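Local coordinates for tailspike protein (Siphovirus 9NA, PDB 3RIQ) that probably recognises lipopolysaccharide on the Salmonella surface as the phage receptor and cleaves its O-antigen chains as an endorhamnosidase, at residues T199-N205 and R224-G228; G257-Y263 and R292-Y296; L371-V375 and V387-T391; I270-Y276 and I315-M321. All coordinates share one frame; numbering follows the deposited sequence.

Contact 1: residues T199-N205 and R224-G228; sequences TAWGTGN and RNDGG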
loop_
_atom_site.group_PDB
_atom_site.type_symbol
_atom_site.label_atom_id
_atom_site.label_comp_id
_atom_site.label_asym_id
_atom_site.label_seq_id
_atom_site.Cartn_x
_atom_site.Cartn_y
_atom_site.Cartn_z
ATOM N N THR A 199 22.121 -26.759 15.295
ATOM C CA THR A 199 21.548 -26.976 13.961
ATOM C C THR A 199 20.052 -26.660 13.875
ATOM O O THR A 199 19.536 -26.556 12.767
ATOM C CB THR A 199 21.774 -28.427 13.501
ATOM O OG1 THR A 199 21.266 -29.290 14.529
ATOM C CG2 THR A 199 23.287 -28.701 13.235
ATOM N N ALA A 200 19.350 -26.476 14.999
ATOM C CA ALA A 200 17.950 -26.028 14.926
ATOM C C ALA A 200 17.896 -24.603 14.334
ATOM O O ALA A 200 18.899 -23.890 14.289
ATOM C CB ALA A 200 17.321 -26.002 16.326
ATOM N N TRP A 201 16.716 -24.205 13.881
ATOM C CA TRP A 201 16.466 -22.857 13.350
ATOM C C TRP A 201 15.590 -22.116 14.326
ATOM O O TRP A 201 14.552 -22.641 14.747
ATOM C CB TRP A 201 15.784 -22.938 11.970
ATOM C CG TRP A 201 16.701 -23.563 10.985
ATOM C CD1 TRP A 201 16.982 -24.915 10.825
ATOM C CD2 TRP A 201 17.498 -22.882 10.039
ATOM N NE1 TRP A 201 17.908 -25.090 9.821
ATOM C CE2 TRP A 201 18.252 -23.861 9.331
ATOM C CE3 TRP A 201 17.672 -21.528 9.716
ATOM C CZ2 TRP A 201 19.156 -23.529 8.315
ATOM C CZ3 TRP A 201 18.562 -21.199 8.681
ATOM C CH2 TRP A 201 19.307 -22.199 8.009
ATOM N N GLY A 202 15.999 -20.920 14.730
ATOM C CA GLY A 202 15.127 -20.083 15.593
ATOM C C GLY A 202 13.827 -19.735 14.871
ATOM O O GLY A 202 13.821 -19.575 13.653
ATOM N N THR A 203 12.717 -19.669 15.599
ATOM C CA THR A 203 11.442 -19.364 14.955
ATOM C C THR A 203 10.523 -18.547 15.837
ATOM O O THR A 203 10.697 -18.561 17.050
ATOM C CB THR A 203 10.742 -20.631 14.419
ATOM O OG1 THR A 203 9.791 -20.268 13.412
ATOM C CG2 THR A 203 10.034 -21.391 15.545
ATOM N N GLY A 204 9.574 -17.836 15.213
ATOM C CA GLY A 204 8.617 -17.044 15.962
ATOM C C GLY A 204 9.167 -15.758 16.556
ATOM O O GLY A 204 8.483 -15.129 17.341
ATOM N N ASN A 205 10.411 -15.387 16.223
ATOM C CA ASN A 205 11.078 -14.243 16.828
ATOM C C ASN A 205 10.754 -13.034 15.966
ATOM O O ASN A 205 10.973 -13.035 14.722
ATOM C CB ASN A 205 12.575 -14.470 16.871
ATOM C CG ASN A 205 12.948 -15.597 17.813
ATOM O OD1 ASN A 205 12.367 -15.719 18.911
ATOM N ND2 ASN A 205 13.983 -16.356 17.437
ATOM N N ARG A 224 20.285 -17.475 11.605
ATOM C CA ARG A 224 19.746 -18.859 11.606
ATOM C C ARG A 224 18.311 -18.919 12.148
ATOM O O ARG A 224 17.993 -19.734 13.053
ATOM C CB ARG A 224 20.678 -19.877 12.337
ATOM C CG ARG A 224 20.438 -21.303 11.867
ATOM C CD ARG A 224 21.424 -22.314 12.523
ATOM N NE ARG A 224 21.086 -23.682 12.067
ATOM C CZ ARG A 224 21.508 -24.232 10.925
ATOM N NH1 ARG A 224 22.357 -23.582 10.122
ATOM N NH2 ARG A 224 21.133 -25.481 10.602
ATOM N N ASN A 225 17.460 -18.032 11.613
ATOM C CA ASN A 225 16.011 -18.063 11.890
ATOM C C ASN A 225 15.252 -18.557 10.658
ATOM O O ASN A 225 15.635 -18.244 9.518
ATOM C CB ASN A 225 15.473 -16.680 12.325
ATOM C CG ASN A 225 15.681 -16.406 13.816
ATOM O OD1 ASN A 225 14.705 -16.114 14.542
ATOM N ND2 ASN A 225 16.935 -16.491 14.294
ATOM N N ASP A 226 14.191 -19.337 10.889
ATOM C CA ASP A 226 13.299 -19.815 9.827
ATOM C C ASP A 226 11.875 -19.681 10.321
ATOM O O ASP A 226 11.493 -20.325 11.320
ATOM C CB ASP A 226 13.648 -21.272 9.499
ATOM C CG ASP A 226 12.860 -21.831 8.321
ATOM O OD1 ASP A 226 11.851 -21.214 7.871
ATOM O OD2 ASP A 226 13.284 -22.922 7.821
ATOM N N GLY A 227 11.097 -18.850 9.643
ATOM C CA GLY A 227 9.698 -18.662 10.040
ATOM C C GLY A 227 8.776 -19.852 9.780
ATOM O O GLY A 227 7.606 -19.833 10.173
ATOM N N GLY A 228 9.295 -20.888 9.108
ATOM C CA GLY A 228 8.473 -22.020 8.662
ATOM C C GLY A 228 7.596 -21.633 7.479
ATOM O O GLY A 228 7.550 -20.466 7.115
HETATM O O HOH W 1 7.305 -21.163 12.867
HETATM O O HOH W 2 12.050 -15.808 13.779
#

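Contact 2: residues G257-Y263 and R292-Y296; sequences GRSARNY and RVDDY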
loop_
_atom_site.group_PDB
_atom_site.type_symbol
_atom_site.label_atom_id
_atom_site.label_comp_id
_atom_site.label_asym_id
_atom_site.label_seq_id
_atom_site.Cartn_x
_atom_site.Cartn_y
_atom_site.Cartn_z
ATOM N N GLY A 257 31.547 -21.190 11.991
ATOM C CA GLY A 257 31.465 -22.445 11.265
ATOM C C GLY A 257 30.107 -23.042 10.950
ATOM O O GLY A 257 30.033 -24.144 10.405
ATOM N N ARG A 258 29.026 -22.341 11.285
ATOM C CA ARG A 258 27.670 -22.826 10.917
ATOM C C ARG A 258 26.907 -21.756 10.162
ATOM O O ARG A 258 27.002 -20.559 10.498
ATOM C CB ARG A 258 26.873 -23.250 12.158
ATOM C CG ARG A 258 25.447 -23.741 11.822
ATOM C CD ARG A 258 24.706 -24.389 12.954
ATOM N NE ARG A 258 25.290 -25.685 13.229
ATOM C CZ ARG A 258 25.901 -26.020 14.370
ATOM N NH1 ARG A 258 25.973 -25.160 15.379
ATOM N NH2 ARG A 258 26.442 -27.226 14.498
ATOM N N SER A 259 26.128 -22.170 9.169
ATOM C CA SER A 259 25.310 -21.204 8.422
ATOM C C SER A 259 24.437 -20.349 9.351
ATOM O O SER A 259 23.720 -20.890 10.214
ATOM C CB SER A 259 24.398 -21.924 7.410
ATOM O OG SER A 259 23.600 -20.952 6.730
ATOM N N ALA A 260 24.503 -19.033 9.153
ATOM C CA ALA A 260 23.781 -18.050 9.939
ATOM C C ALA A 260 22.622 -17.443 9.140
ATOM O O ALA A 260 22.070 -16.397 9.497
ATOM C CB ALA A 260 24.770 -16.928 10.350
ATOM N N ARG A 261 22.301 -18.079 8.023
ATOM C CA ARG A 261 21.305 -17.587 7.067
ATOM C C ARG A 261 19.884 -17.708 7.615
ATOM O O ARG A 261 19.674 -18.163 8.736
ATOM C CB ARG A 261 21.459 -18.351 5.759
ATOM C CG ARG A 261 22.830 -18.101 5.090
ATOM C CD ARG A 261 22.970 -19.036 3.901
ATOM N NE ARG A 261 24.217 -18.867 3.137
ATOM C CZ ARG A 261 25.367 -19.491 3.395
ATOM N NH1 ARG A 261 25.480 -20.323 4.439
ATOM N NH2 ARG A 261 26.415 -19.292 2.596
ATOM N N ASN A 262 18.898 -17.281 6.827
ATOM C CA ASN A 262 17.518 -17.146 7.299
ATOM C C ASN A 262 16.515 -17.406 6.200
ATOM O O ASN A 262 16.801 -17.117 5.041
ATOM C CB ASN A 262 17.278 -15.737 7.873
ATOM C CG ASN A 262 18.268 -15.389 8.954
ATOM O OD1 ASN A 262 18.007 -15.636 10.141
ATOM N ND2 ASN A 262 19.428 -14.814 8.561
ATOM N N TYR A 263 15.332 -17.885 6.594
ATOM C CA TYR A 263 14.295 -18.345 5.679
ATOM C C TYR A 263 12.920 -17.955 6.126
ATOM O O TYR A 263 12.644 -17.871 7.336
ATOM C CB TYR A 263 14.302 -19.903 5.572
ATOM C CG TYR A 263 15.511 -20.449 4.843
ATOM C CD1 TYR A 263 15.459 -20.729 3.471
ATOM C CD2 TYR A 263 16.716 -20.679 5.515
ATOM C CE1 TYR A 263 16.575 -21.195 2.782
ATOM C CE2 TYR A 263 17.831 -21.164 4.843
ATOM C CZ TYR A 263 17.751 -21.417 3.463
ATOM O OH TYR A 263 18.834 -21.875 2.791
ATOM N N ARG A 292 28.259 -24.330 1.953
ATOM C CA ARG A 292 27.472 -23.978 3.115
ATOM C C ARG A 292 27.526 -25.096 4.145
ATOM O O ARG A 292 27.637 -26.277 3.792
ATOM C CB ARG A 292 26.045 -23.720 2.660
ATOM C CG ARG A 292 25.974 -22.703 1.506
ATOM C CD ARG A 292 24.549 -22.093 1.386
ATOM N NE ARG A 292 24.362 -21.306 0.141
ATOM C CZ ARG A 292 24.084 -21.815 -1.068
ATOM N NH1 ARG A 292 23.936 -23.137 -1.226
ATOM N NH2 ARG A 292 23.895 -20.995 -2.134
ATOM N N VAL A 293 27.480 -24.710 5.414
ATOM C CA VAL A 293 27.545 -25.679 6.493
ATOM C C VAL A 293 26.210 -25.709 7.237
ATOM O O VAL A 293 25.765 -24.687 7.772
ATOM C CB VAL A 293 28.697 -25.341 7.481
ATOM C CG1 VAL A 293 28.795 -26.425 8.516
ATOM C CG2 VAL A 293 30.040 -25.218 6.737
ATOM N N ASP A 294 25.592 -26.893 7.295
ATOM C CA ASP A 294 24.278 -27.109 7.938
ATOM C C ASP A 294 23.218 -26.205 7.240
ATOM O O ASP A 294 22.427 -25.482 7.869
ATOM C CB ASP A 294 24.335 -26.878 9.460
ATOM C CG ASP A 294 25.265 -27.846 10.172
ATOM O OD1 ASP A 294 25.383 -29.024 9.737
ATOM O OD2 ASP A 294 25.881 -27.429 11.167
ATOM N N ASP A 295 23.247 -26.245 5.908
ATOM C CA ASP A 295 22.324 -25.505 5.068
ATOM C C ASP A 295 22.362 -26.220 3.718
ATOM O O ASP A 295 23.132 -27.193 3.517
ATOM C CB ASP A 295 22.760 -24.028 4.939
ATOM C CG ASP A 295 21.594 -23.072 4.745
ATOM O OD1 ASP A 295 20.631 -23.435 4.051
ATOM O OD2 ASP A 295 21.659 -21.933 5.287
ATOM N N TYR A 296 21.580 -25.740 2.757
ATOM C CA TYR A 296 21.648 -26.327 1.417
ATOM C C TYR A 296 23.044 -26.203 0.801
ATOM O O TYR A 296 23.715 -25.168 0.947
ATOM C CB TYR A 296 20.670 -25.639 0.464
ATOM C CG TYR A 296 19.203 -25.857 0.774
ATOM C CD1 TYR A 296 18.582 -27.086 0.511
ATOM C CD2 TYR A 296 18.437 -24.844 1.330
ATOM C CE1 TYR A 296 17.236 -27.298 0.772
ATOM C CE2 TYR A 296 17.075 -25.046 1.601
ATOM C CZ TYR A 296 16.489 -26.280 1.327
ATOM O OH TYR A 296 15.147 -26.497 1.607
#

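Contact 3: residues L371-V375 and V387-T391; sequences LNQIV and VHAYT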
loop_
_atom_site.group_PDB
_atom_site.type_symbol
_atom_site.label_atom_id
_atom_site.label_comp_id
_atom_site.label_asym_id
_atom_site.label_seq_id
_atom_site.Cartn_x
_atom_site.Cartn_y
_atom_site.Cartn_z
ATOM N N LEU A 371 25.793 3.824 -11.540
ATOM C CA LEU A 371 24.973 2.704 -11.123
ATOM C C LEU A 371 23.544 2.865 -11.662
ATOM O O LEU A 371 23.090 3.955 -11.907
ATOM C CB LEU A 371 24.953 2.606 -9.581
ATOM C CG LEU A 371 26.329 2.447 -8.941
ATOM C CD1 LEU A 371 26.127 2.378 -7.419
ATOM C CD2 LEU A 371 27.036 1.206 -9.465
ATOM N N ASN A 372 22.865 1.744 -11.841
ATOM C CA ASN A 372 21.493 1.721 -12.344
ATOM C C ASN A 372 20.439 1.973 -11.258
ATOM O O ASN A 372 20.712 1.812 -10.072
ATOM C CB ASN A 372 21.265 0.391 -13.059
ATOM C CG ASN A 372 22.268 0.160 -14.156
ATOM O OD1 ASN A 372 22.489 1.035 -14.987
ATOM N ND2 ASN A 372 22.879 -0.980 -14.162
ATOM N N GLN A 373 19.248 2.420 -11.654
ATOM C CA GLN A 373 18.193 2.684 -10.670
ATOM C C GLN A 373 17.642 1.395 -10.093
ATOM O O GLN A 373 17.520 1.285 -8.896
ATOM C CB GLN A 373 17.048 3.531 -11.260
ATOM C CG GLN A 373 17.552 4.856 -11.851
ATOM C CD GLN A 373 17.899 5.885 -10.814
ATOM O OE1 GLN A 373 17.081 6.218 -9.964
ATOM N NE2 GLN A 373 19.103 6.422 -10.897
ATOM N N ILE A 374 17.316 0.441 -10.953
ATOM C CA ILE A 374 16.781 -0.862 -10.563
ATOM C C ILE A 374 17.607 -1.908 -11.298
ATOM O O ILE A 374 17.849 -1.786 -12.512
ATOM C CB ILE A 374 15.288 -0.981 -10.939
ATOM C CG1 ILE A 374 14.452 -0.040 -10.072
ATOM C CG2 ILE A 374 14.751 -2.442 -10.748
ATOM C CD1 ILE A 374 12.942 -0.065 -10.366
ATOM N N VAL A 375 18.080 -2.894 -10.549
ATOM C CA VAL A 375 18.853 -4.014 -11.102
ATOM C C VAL A 375 18.246 -5.336 -10.681
ATOM O O VAL A 375 17.911 -5.517 -9.489
ATOM C CB VAL A 375 20.329 -4.007 -10.590
ATOM C CG1 VAL A 375 21.063 -5.275 -11.045
ATOM C CG2 VAL A 375 21.067 -2.741 -11.070
ATOM N N VAL A 387 10.120 4.600 -12.092
ATOM C CA VAL A 387 11.443 5.154 -11.826
ATOM C C VAL A 387 11.457 6.652 -12.133
ATOM O O VAL A 387 10.889 7.096 -13.138
ATOM C CB VAL A 387 12.481 4.442 -12.707
ATOM C CG1 VAL A 387 13.858 5.105 -12.614
ATOM C CG2 VAL A 387 12.603 2.961 -12.281
ATOM N N HIS A 388 12.108 7.438 -11.289
ATOM C CA HIS A 388 12.356 8.843 -11.611
ATOM C C HIS A 388 13.797 9.143 -11.299
ATOM O O HIS A 388 14.122 9.501 -10.183
ATOM C CB HIS A 388 11.425 9.779 -10.828
ATOM C CG HIS A 388 11.473 11.195 -11.302
ATOM N ND1 HIS A 388 10.526 12.126 -10.954
ATOM C CD2 HIS A 388 12.325 11.819 -12.155
ATOM C CE1 HIS A 388 10.812 13.282 -11.537
ATOM N NE2 HIS A 388 11.892 13.118 -12.281
ATOM N N ALA A 389 14.658 8.955 -12.290
ATOM C CA ALA A 389 16.084 9.191 -12.128
ATOM C C ALA A 389 16.337 10.688 -12.254
ATOM O O ALA A 389 15.718 11.353 -13.101
ATOM C CB ALA A 389 16.838 8.438 -13.206
ATOM N N TYR A 390 17.238 11.224 -11.443
ATOM C CA TYR A 390 17.619 12.649 -11.536
ATOM C C TYR A 390 18.973 12.781 -12.226
ATOM O O TYR A 390 19.654 13.838 -12.138
ATOM C CB TYR A 390 17.674 13.260 -10.121
ATOM C CG TYR A 390 16.342 13.447 -9.377
ATOM C CD1 TYR A 390 15.142 12.878 -9.838
ATOM C CD2 TYR A 390 16.302 14.126 -8.149
ATOM C CE1 TYR A 390 13.943 13.054 -9.150
ATOM C CE2 TYR A 390 15.095 14.273 -7.433
ATOM C CZ TYR A 390 13.919 13.721 -7.940
ATOM O OH TYR A 390 12.707 13.856 -7.234
ATOM N N THR A 391 19.361 11.699 -12.895
ATOM C CA THR A 391 20.560 11.644 -13.725
ATOM C C THR A 391 20.289 10.794 -14.971
ATOM O O THR A 391 19.404 9.899 -14.952
ATOM C CB THR A 391 21.743 11.015 -12.947
ATOM O OG1 THR A 391 22.919 10.967 -13.794
ATOM C CG2 THR A 391 21.392 9.591 -12.486
#

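Contact 4: residues I270-Y276 and I315-M321; sequences ITTIQCY and IITRDCM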
loop_
_atom_site.group_PDB
_atom_site.type_symbol
_atom_site.label_atom_id
_atom_site.label_comp_id
_atom_site.label_asym_id
_atom_site.label_seq_id
_atom_site.Cartn_x
_atom_site.Cartn_y
_atom_site.Cartn_z
ATOM N N ILE A 270 8.452 -1.232 6.956
ATOM C CA ILE A 270 9.685 -0.775 7.551
ATOM C C ILE A 270 10.021 0.534 6.860
ATOM O O ILE A 270 9.999 0.606 5.633
ATOM C CB ILE A 270 10.811 -1.792 7.374
ATOM C CG1 ILE A 270 10.428 -3.122 8.060
ATOM C CG2 ILE A 270 12.173 -1.201 7.919
ATOM C CD1 ILE A 270 11.341 -4.272 7.778
ATOM N N THR A 271 10.311 1.559 7.659
ATOM C CA THR A 271 10.748 2.879 7.187
ATOM C C THR A 271 12.199 3.024 7.600
ATOM O O THR A 271 12.479 3.070 8.815
ATOM C CB THR A 271 9.929 4.005 7.895
ATOM O OG1 THR A 271 8.544 3.838 7.575
ATOM C CG2 THR A 271 10.425 5.391 7.498
ATOM N N THR A 272 13.111 3.123 6.631
ATOM C CA THR A 272 14.547 3.250 6.962
ATOM C C THR A 272 15.036 4.597 6.515
ATOM O O THR A 272 14.891 4.958 5.339
ATOM C CB THR A 272 15.390 2.172 6.294
ATOM O OG1 THR A 272 14.903 0.888 6.676
ATOM C CG2 THR A 272 16.866 2.316 6.730
ATOM N N ILE A 273 15.554 5.359 7.461
ATOM C CA ILE A 273 16.037 6.715 7.181
ATOM C C ILE A 273 17.549 6.807 7.383
ATOM O O ILE A 273 18.022 6.629 8.499
ATOM C CB ILE A 273 15.344 7.723 8.139
ATOM C CG1 ILE A 273 13.804 7.732 7.897
ATOM C CG2 ILE A 273 15.974 9.141 7.981
ATOM C CD1 ILE A 273 12.948 8.467 8.999
ATOM N N GLN A 274 18.301 7.091 6.313
ATOM C CA GLN A 274 19.745 7.391 6.394
ATOM C C GLN A 274 20.575 6.329 7.112
ATOM O O GLN A 274 21.458 6.664 7.906
ATOM C CB GLN A 274 19.987 8.773 6.994
ATOM C CG GLN A 274 19.453 9.884 6.084
ATOM C CD GLN A 274 19.672 11.261 6.691
ATOM O OE1 GLN A 274 19.404 11.498 7.894
ATOM N NE2 GLN A 274 20.168 12.181 5.878
ATOM N N CYS A 275 20.329 5.047 6.832
ATOM C CA CYS A 275 21.311 4.023 7.294
ATOM C C CYS A 275 22.586 4.127 6.437
ATOM O O CYS A 275 22.560 4.694 5.332
ATOM C CB CYS A 275 20.733 2.611 7.249
ATOM S SG CYS A 275 20.257 2.048 5.581
ATOM N N TYR A 276 23.701 3.635 6.965
ATOM C CA TYR A 276 24.963 3.774 6.241
ATOM C C TYR A 276 25.162 2.693 5.186
ATOM O O TYR A 276 25.854 2.929 4.176
ATOM C CB TYR A 276 26.140 3.828 7.215
ATOM C CG TYR A 276 27.433 4.301 6.598
ATOM C CD1 TYR A 276 27.529 5.555 5.949
ATOM C CD2 TYR A 276 28.586 3.528 6.700
ATOM C CE1 TYR A 276 28.762 6.012 5.410
ATOM C CE2 TYR A 276 29.801 3.974 6.197
ATOM C CZ TYR A 276 29.877 5.217 5.523
ATOM O OH TYR A 276 31.094 5.668 5.000
ATOM N N ILE A 315 7.617 -1.256 2.175
ATOM C CA ILE A 315 8.907 -0.745 2.666
ATOM C C ILE A 315 9.083 0.662 2.098
ATOM O O ILE A 315 8.725 0.919 0.931
ATOM C CB ILE A 315 10.055 -1.612 2.127
ATOM C CG1 ILE A 315 9.827 -3.086 2.464
ATOM C CG2 ILE A 315 11.419 -1.093 2.621
ATOM C CD1 ILE A 315 9.772 -3.451 3.965
ATOM N N ILE A 316 9.643 1.581 2.882
ATOM C CA ILE A 316 10.026 2.900 2.337
ATOM C C ILE A 316 11.383 3.268 2.920
ATOM O O ILE A 316 11.583 3.138 4.142
ATOM C CB ILE A 316 8.954 3.994 2.615
ATOM C CG1 ILE A 316 9.389 5.328 1.960
ATOM C CG2 ILE A 316 8.654 4.146 4.124
ATOM C CD1 ILE A 316 8.303 6.410 1.969
ATOM N N THR A 317 12.323 3.702 2.081
ATOM C CA THR A 317 13.653 4.093 2.582
ATOM C C THR A 317 14.052 5.412 1.993
ATOM O O THR A 317 13.649 5.734 0.877
ATOM C CB THR A 317 14.748 3.005 2.328
ATOM O OG1 THR A 317 15.246 3.109 0.985
ATOM C CG2 THR A 317 14.182 1.584 2.586
ATOM N N ARG A 318 14.815 6.200 2.748
ATOM C CA ARG A 318 15.175 7.555 2.276
ATOM C C ARG A 318 16.619 7.884 2.584
ATOM O O ARG A 318 17.045 7.818 3.757
ATOM C CB ARG A 318 14.251 8.616 2.911
ATOM C CG ARG A 318 14.440 10.018 2.306
ATOM C CD ARG A 318 13.793 11.170 3.153
ATOM N NE ARG A 318 14.590 11.485 4.364
ATOM C CZ ARG A 318 15.664 12.274 4.373
ATOM N NH1 ARG A 318 16.092 12.800 3.231
ATOM N NH2 ARG A 318 16.337 12.507 5.514
ATOM N N ASP A 319 17.348 8.279 1.535
ATOM C CA ASP A 319 18.727 8.805 1.648
ATOM C C ASP A 319 19.683 7.809 2.363
ATOM O O ASP A 319 20.556 8.215 3.154
ATOM C CB ASP A 319 18.688 10.195 2.349
ATOM C CG ASP A 319 19.935 11.044 2.114
ATOM O OD1 ASP A 319 20.687 10.824 1.121
ATOM O OD2 ASP A 319 20.159 11.967 2.947
ATOM N N CYS A 320 19.526 6.527 2.051
ATOM C CA CYS A 320 20.419 5.509 2.553
ATOM C C CYS A 320 21.708 5.509 1.739
ATOM O O CYS A 320 21.669 5.683 0.518
ATOM C CB CYS A 320 19.725 4.154 2.472
ATOM S SG CYS A 320 18.267 4.078 3.623
ATOM N N MET A 321 22.851 5.359 2.425
ATOM C CA MET A 321 24.135 5.472 1.755
ATOM C C MET A 321 24.468 4.279 0.860
ATOM O O MET A 321 25.241 4.413 -0.116
ATOM C CB MET A 321 25.219 5.722 2.803
ATOM C CG MET A 321 26.633 5.957 2.266
ATOM S SD MET A 321 26.827 7.297 1.049
ATOM C CE MET A 321 26.685 8.766 2.088
#

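Contact 1: residues T199-N205 and R224-G228
Arg-224 lies flat against Trp-201, guanidinium over ring, with the two planes 29° apart. Its CZ sits 4.0 Å from the centroid of the Trp-201 six-membered ring, an off-centre cation-pi contact. Lower on the same side chain, CG rests over the face of that ring in a CH-pi contact. The chain, extended from CG to NE, crosses the indole. Tyr-263 meets Trp-201 edge-to-face.

The NH2 and NE bonds lie in the guanidinium plane. Arg-224 NH2 gives a bond of 2.9 Å to Thr-199 O. Arg-224 NE reaches Ala-200 O at 3.1 Å, from above that carbonyl plane. Arg-224 NH1 turns to the backbone oxygens of Ser-259 and Asp-294. Stacking and in-plane bonds together restrict rotation of the group.

The backbones meet in a single bridge, Gly-202 with Asn-225. Both segments belong to loops that follow strands of the right-handed beta-helix. Gly-202 N binds Arg-224 O, and Asp-226 N binds Gly-202 O at 2.8 Å.

Other polar side chains add to this. Thr-203 OG1, anti to the backbone N (chi1 -159°), donates to Asp-226 O at 2.7 Å. A water joins the same hydroxyl to Gly-227 O. Asn-205 ND2 donates to Asn-225 OD1, while Asn-205 OD1 accepts from Ile-176 N and Asn-225 ND2 donates to Ile-223 O. Asp-226 OD1 accepts from Gly-228 N in an Asx turn.

Contact 2: residues G257-Y263 and R292-Y296
Asp-295 OD1 is gripped by two donors. Tyr-263 OH donates to it at 2.7 Å from the syn side, and Tyr-296 N donates at 2.8 Å to its anti lone pair. The other oxygen, Asp-295 OD2, takes a bond of 2.6 Å from Ser-259 OG on its own anti lone pair. With both oxygens held, the carboxylate cannot turn easily.

Ser-259 OG is itself an acceptor. Arg-261 NH1 donates to it at 3.0 Å, in the guanidinium plane. This bond probably orients the serine hydroxyl; NH1 also pairs with Glu-254. The extended chain of Arg-261 runs past the carboxylate, with CD 3.5 Å from Asp-295 OD2.

The contact joins the turn around the short strand 258-259 to a long loop between strands 281-282 and 311-318. Both project from the body of the right-handed beta-helix. Ser-259 N binds Val-293 O across the two backbones.

Arg-292 CD lies over the centre of the Arg-261 guanidinium, 3.4 Å from CZ of Arg-261. The two guanidinium planes stand nearly perpendicular, 84° apart. Both arginines form salt bridges with Asp-285, which probably offsets their like charges.

Arg-258 NE and Asp-294 OD2 form a salt bridge of 2.8 Å. A bend at chi3 (-72°) swings the Arg-258 guanidinium so that the carboxylate meets its edge, the two planes 15° apart. Tyr-296 presents the edge of its ring to Tyr-263 OH.

Contact 3: residues L371-V375 and V387-T391
The two backbones stay well apart, with Gln-373 CA and Ala-389 CA 7.0 Å from each other, and the contact is made mainly through side chains. Segment 371-375 leads into strand 374-376, and segment 387-391 leaves the end of strand 381-388. These strands lie on different faces of the right-handed beta-helix, so the side chains meet inside the coil.

Gln-373 carries most of the contact. Its chain bends at chi2 (-76°), and this lays the amide beside the Ala-389 methyl. CD of Gln-373 is 3.7 Å from CB of Ala-389. Further back, CG of Gln-373 packs on CG1 of Val-387 at 3.8 Å, where the two side chains cross at a slant. The amide oxygen is buried and finds its partner in Ala-364 N.

Ile-374 and Val-387 form the apolar part. They slide past each other in opposite directions, and Val-361 and Ile-359 of strand 355-362 also pack on Ile-374.

His-388 points away from segment 371-375 and faces the second subunit, where its ND1 is hydrogen-bonded to Arg-383 NE of that subunit. Tyr-390 CE1 stands over the centre of the His-388 ring. One strand end thus serves both the inside of the coil and the trimer interface.

Val-387 CG1 and CG2 divide the work: CG1 touches Gln-373, and CG2 meets Ile-374 CD1 at 3.6 Å.

Contact 4: residues I270-Y276 and I315-M321
Ile-316 N donates to Ile-270 O at 2.9 Å, the first rung between parallel strands 270-273 and 315-318, whose axes come within 4.7 Å. Thr-272 uses both its N and its O, bonding to Ile-316 O and Arg-318 N. Gln-274 N continues the ladder to Arg-318 O.

Packing is close along the side of Thr-272, Thr-317, Cys-275 and Cys-320. Cys-275 SG and Cys-320 SG touch at 3.5 Å without a disulfide, and Thr-272 CG2 rests on the Cys-320 sulfur. Thr-272 CB packs against Thr-317 CG2; their hydroxyls bond to Gly-279 O and Gly-324 O. At the strand start, Ile-270 and Ile-315 lie side by side.

Thr-271, Ile-273, Ile-316 and Arg-318 form the other face. Arg-313 of the second subunit packs on Thr-271 and Ile-316. The more open side is at partly exposed Arg-318 and Tyr-276. Arg-318 bends at chi3 (75°), and its NH1 pairs with Glu-341. After the strands, Gln-274 NE2 donates to Asp-319 OD2 at 2.9 Å, while His-343 and Lys-366 hold OD1. Tyr-276 runs alongside Met-321, CE1 to CG 3.8 Å.

Thr-272 over Thr-317 and Ile-270 over Ile-315 are like pairs on parallel strands in register, as on successive coils of a right-handed beta-helix.

In the fold
From the N terminus, contact 1 closes first, joining the loop before strand 206-208 to the loop after strand 220-223. Contact 2 opens next, at 257-263, and closes with 292-296. The two touch: Gly-227 N lies 2.9 Å from Tyr-263 O, a probable hydrogen bond, so their loops form one projecting cluster. Contact 4 opens at 270-276, inside the span of contact 2, and closes beyond it at 315-321, so these two cross along the chain. It ties neighbouring coils of the beta-helix. Contact 3 follows in series and links two faces within the coil. Contacts 3 and 4, with centres 16 Å apart, both touch the second subunit.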